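Local coordinates for protein C alpha-dehydrogenase (Sphingobium sp. SYK-6, PDB 4YAG) that probably catalyses the NAD(H)-dependent oxidation of alcohol groups, as a short-chain dehydrogenase/reductase that works in the bacterial breakdown of lignin beta-aryl ethers, at residues N141-A146 with A163-L168. Sequence-based numbering, arbitrary orientation.
Sequences NTASLA and AAVITL. With NAI (1,4-dihydronicotinamide adenine dinucleotide), chain C.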
loop_
_atom_site.group_PDB
_atom_site.type_symbol
_atom_site.label_atom_id
_atom_site.label_comp_id
_atom_site.label_asym_id
_atom_site.label_seq_id
_atom_site.Cartn_x
_atom_site.Cartn_y
_atom_site.Cartn_z
ATOM N N ASN A 141 -7.126 5.733 -11.685
ATOM C CA ASN A 141 -5.854 5.163 -11.246
ATOM C C ASN A 141 -5.698 3.770 -11.810
ATOM O O ASN A 141 -6.603 2.960 -11.679
ATOM C CB ASN A 141 -5.832 5.067 -9.701
ATOM C CG ASN A 141 -5.868 6.427 -9.043
ATOM O OD1 ASN A 141 -5.300 7.389 -9.555
ATOM N ND2 ASN A 141 -6.577 6.530 -7.926
ATOM N N THR A 142 -4.549 3.469 -12.401
ATOM C CA THR A 142 -4.339 2.120 -12.907
ATOM C C THR A 142 -3.696 1.264 -11.840
ATOM O O THR A 142 -2.538 1.475 -11.485
ATOM C CB THR A 142 -3.455 2.091 -14.147
ATOM O OG1 THR A 142 -3.991 2.992 -15.134
ATOM C CG2 THR A 142 -3.405 0.684 -14.699
ATOM N N ALA A 143 -4.456 0.312 -11.323
ATOM C CA ALA A 143 -3.899 -0.653 -10.385
ATOM C C ALA A 143 -3.565 -1.917 -11.187
ATOM O O ALA A 143 -2.811 -1.841 -12.171
ATOM C CB ALA A 143 -4.875 -0.909 -9.253
ATOM N N SER A 144 -4.117 -3.067 -10.797
ATOM C CA SER A 144 -3.895 -4.336 -11.479
ATOM C C SER A 144 -4.778 -5.379 -10.817
ATOM O O SER A 144 -5.096 -5.246 -9.635
ATOM C CB SER A 144 -2.451 -4.793 -11.327
ATOM O OG SER A 144 -2.310 -6.088 -11.902
ATOM N N LEU A 145 -5.145 -6.434 -11.546
ATOM C CA LEU A 145 -5.796 -7.557 -10.894
ATOM C C LEU A 145 -4.817 -8.240 -9.934
ATOM O O LEU A 145 -5.231 -8.945 -9.016
ATOM C CB LEU A 145 -6.347 -8.540 -11.910
ATOM C CG LEU A 145 -7.616 -8.055 -12.599
ATOM C CD1 LEU A 145 -7.998 -8.946 -13.794
ATOM C CD2 LEU A 145 -8.766 -7.995 -11.628
ATOM N N ALA A 146 -3.526 -7.979 -10.098
ATOM C CA ALA A 146 -2.522 -8.492 -9.157
ATOM C C ALA A 146 -2.633 -7.853 -7.767
ATOM O O ALA A 146 -2.009 -8.303 -6.807
ATOM C CB ALA A 146 -1.130 -8.297 -9.701
ATOM N N ALA A 163 -2.506 -3.284 -4.592
ATOM C CA ALA A 163 -3.608 -3.395 -3.636
ATOM C C ALA A 163 -3.899 -2.052 -2.984
ATOM O O ALA A 163 -5.053 -1.651 -2.799
ATOM C CB ALA A 163 -3.281 -4.420 -2.574
ATOM N N ALA A 164 -2.833 -1.346 -2.628
ATOM C CA ALA A 164 -2.967 -0.037 -2.015
ATOM C C ALA A 164 -3.667 0.955 -2.949
ATOM O O ALA A 164 -4.448 1.775 -2.497
ATOM C CB ALA A 164 -1.622 0.509 -1.592
ATOM N N VAL A 165 -3.361 0.897 -4.240
ATOM C CA VAL A 165 -4.004 1.803 -5.182
ATOM C C VAL A 165 -5.508 1.563 -5.273
ATOM O O VAL A 165 -6.303 2.501 -5.420
ATOM C CB VAL A 165 -3.344 1.674 -6.579
ATOM C CG1 VAL A 165 -4.124 2.482 -7.632
ATOM C CG2 VAL A 165 -1.918 2.156 -6.507
ATOM N N ILE A 166 -5.919 0.305 -5.199
ATOM C CA ILE A 166 -7.333 0.007 -5.220
ATOM C C ILE A 166 -8.020 0.674 -4.009
ATOM O O ILE A 166 -9.019 1.367 -4.142
ATOM C CB ILE A 166 -7.578 -1.516 -5.225
ATOM C CG1 ILE A 166 -7.031 -2.141 -6.520
ATOM C CG2 ILE A 166 -9.055 -1.796 -5.039
ATOM C CD1 ILE A 166 -6.987 -3.668 -6.492
ATOM N N THR A 167 -7.464 0.453 -2.815
ATOM C CA THR A 167 -8.046 1.009 -1.592
ATOM C C THR A 167 -7.994 2.538 -1.605
ATOM O O THR A 167 -8.941 3.198 -1.205
ATOM C CB THR A 167 -7.325 0.438 -0.378
ATOM O OG1 THR A 167 -7.508 -0.984 -0.384
ATOM C CG2 THR A 167 -7.864 1.019 0.933
ATOM N N LEU A 168 -6.870 3.092 -2.048
ATOM C CA LEU A 168 -6.736 4.543 -2.187
ATOM C C LEU A 168 -7.910 5.100 -2.974
ATOM O O LEU A 168 -8.538 6.093 -2.590
ATOM C CB LEU A 168 -5.411 4.850 -2.885
ATOM C CG LEU A 168 -5.192 6.292 -3.361
ATOM C CD1 LEU A 168 -5.083 7.217 -2.147
ATOM C CD2 LEU A 168 -3.980 6.399 -4.248
HETATM P PA NAI C . 4.141 0.628 -20.535
HETATM O O1A NAI C . 5.557 0.517 -20.041
HETATM O O2A NAI C . 3.895 0.298 -21.993
HETATM O O5B NAI C . 3.574 2.065 -20.244
HETATM C C5B NAI C . 3.926 2.722 -19.062
HETATM C C4B NAI C . 4.536 4.024 -19.400
HETATM O O4B NAI C . 4.736 4.673 -18.103
HETATM C C3B NAI C . 5.821 3.985 -20.101
HETATM O O3B NAI C . 5.823 4.805 -21.287
HETATM C C2B NAI C . 6.792 4.416 -19.116
HETATM O O2B NAI C . 7.938 5.075 -19.676
HETATM C C1B NAI C . 6.039 5.259 -18.187
HETATM N N9A NAI C . 6.636 5.367 -16.882
HETATM C C8A NAI C . 7.225 4.376 -16.124
HETATM N N7A NAI C . 7.712 4.891 -14.986
HETATM C C5A NAI C . 7.442 6.235 -14.961
HETATM C C6A NAI C . 7.684 7.291 -14.081
HETATM N N6A NAI C . 8.426 7.066 -12.912
HETATM N N1A NAI C . 7.256 8.543 -14.384
HETATM C C2A NAI C . 6.594 8.774 -15.542
HETATM N N3A NAI C . 6.338 7.798 -16.425
HETATM C C4A NAI C . 6.752 6.537 -16.168
HETATM O O3 NAI C . 3.347 -0.397 -19.622
HETATM P PN NAI C . 1.774 -0.531 -19.296
HETATM O O1N NAI C . 0.900 0.232 -20.283
HETATM O O2N NAI C . 1.518 -2.018 -19.268
HETATM O O5D NAI C . 1.650 0.110 -17.827
HETATM C C5D NAI C . 0.588 1.000 -17.472
HETATM C C4D NAI C . 0.024 0.607 -16.155
HETATM O O4D NAI C . -0.743 -0.639 -16.337
HETATM C C3D NAI C . 1.023 0.334 -15.118
HETATM O O3D NAI C . 0.618 0.983 -13.894
HETATM C C2D NAI C . 1.032 -1.117 -14.953
HETATM O O2D NAI C . 1.436 -1.486 -13.629
HETATM C C1D NAI C . -0.343 -1.506 -15.209
HETATM N N1N NAI C . -0.654 -2.834 -15.585
HETATM C C2N NAI C . -0.291 -3.391 -16.788
HETATM C C3N NAI C . -0.668 -4.690 -17.085
HETATM C C7N NAI C . -0.289 -5.317 -18.383
HETATM O O7N NAI C . -0.489 -6.529 -18.616
HETATM N N7N NAI C . 0.247 -4.438 -19.420
HETATM C C4N NAI C . -1.415 -5.449 -16.200
HETATM C C5N NAI C . -1.820 -4.856 -15.019
HETATM C C6N NAI C . -1.455 -3.568 -14.726
#
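Ala143 sets its methyl group against two branched side chains of the helix, and apolar packing of this kind carries most of the contact. Its CB lies 3.7 Å from Ile166 CG1 and 3.8 Å from Val165 CG1. With CG1 anti to the backbone N (chi1 173°), Val165 points that one methyl at the strand end, where it also meets Asn141 CB at 3.7 Å and bridges the two residues. Alanine suits the place because the backbones run close here, with Ala143 CA only 5.8 Å from Val165 CA. Further along, Ile166 CD1 approaches Ser144 O.

Polar groups flank this apolar patch. The amide of Asn141 is buried but held at both ends, OD1 by Asn90 and ND2 by Thr169 further along the helix. Thr142 turns the other way, its OG1 hydrogen-bonded to Asn91 OD1 and its CG2 3.4 Å from O4D of the NADH. Ser144 OG accepts from Ala146 N (2.9 Å, 161°), an ST turn that leads into the 3-10 turn. The same Ser144 OG lies 3.4 Å from C5N of the NADH nicotinamide. An alanine in place of Ser144 would lose that acceptor and is likely to leave the turn less firmly fixed beside the nicotinamide.

Strand 137-142 and helix 156-177 begin a beta-alpha-beta unit of the Rossmann fold, and the helix supplies Tyr158 and Lys162, both NADH-binding. Hydrocarbon packs the helix against the strand end, hydrogen bonds from Asn141 ND2 to Thr169 and from Lys162 NZ to Thr142 O add to it, and Thr142 and Ser144 turn other atoms to the cofactor.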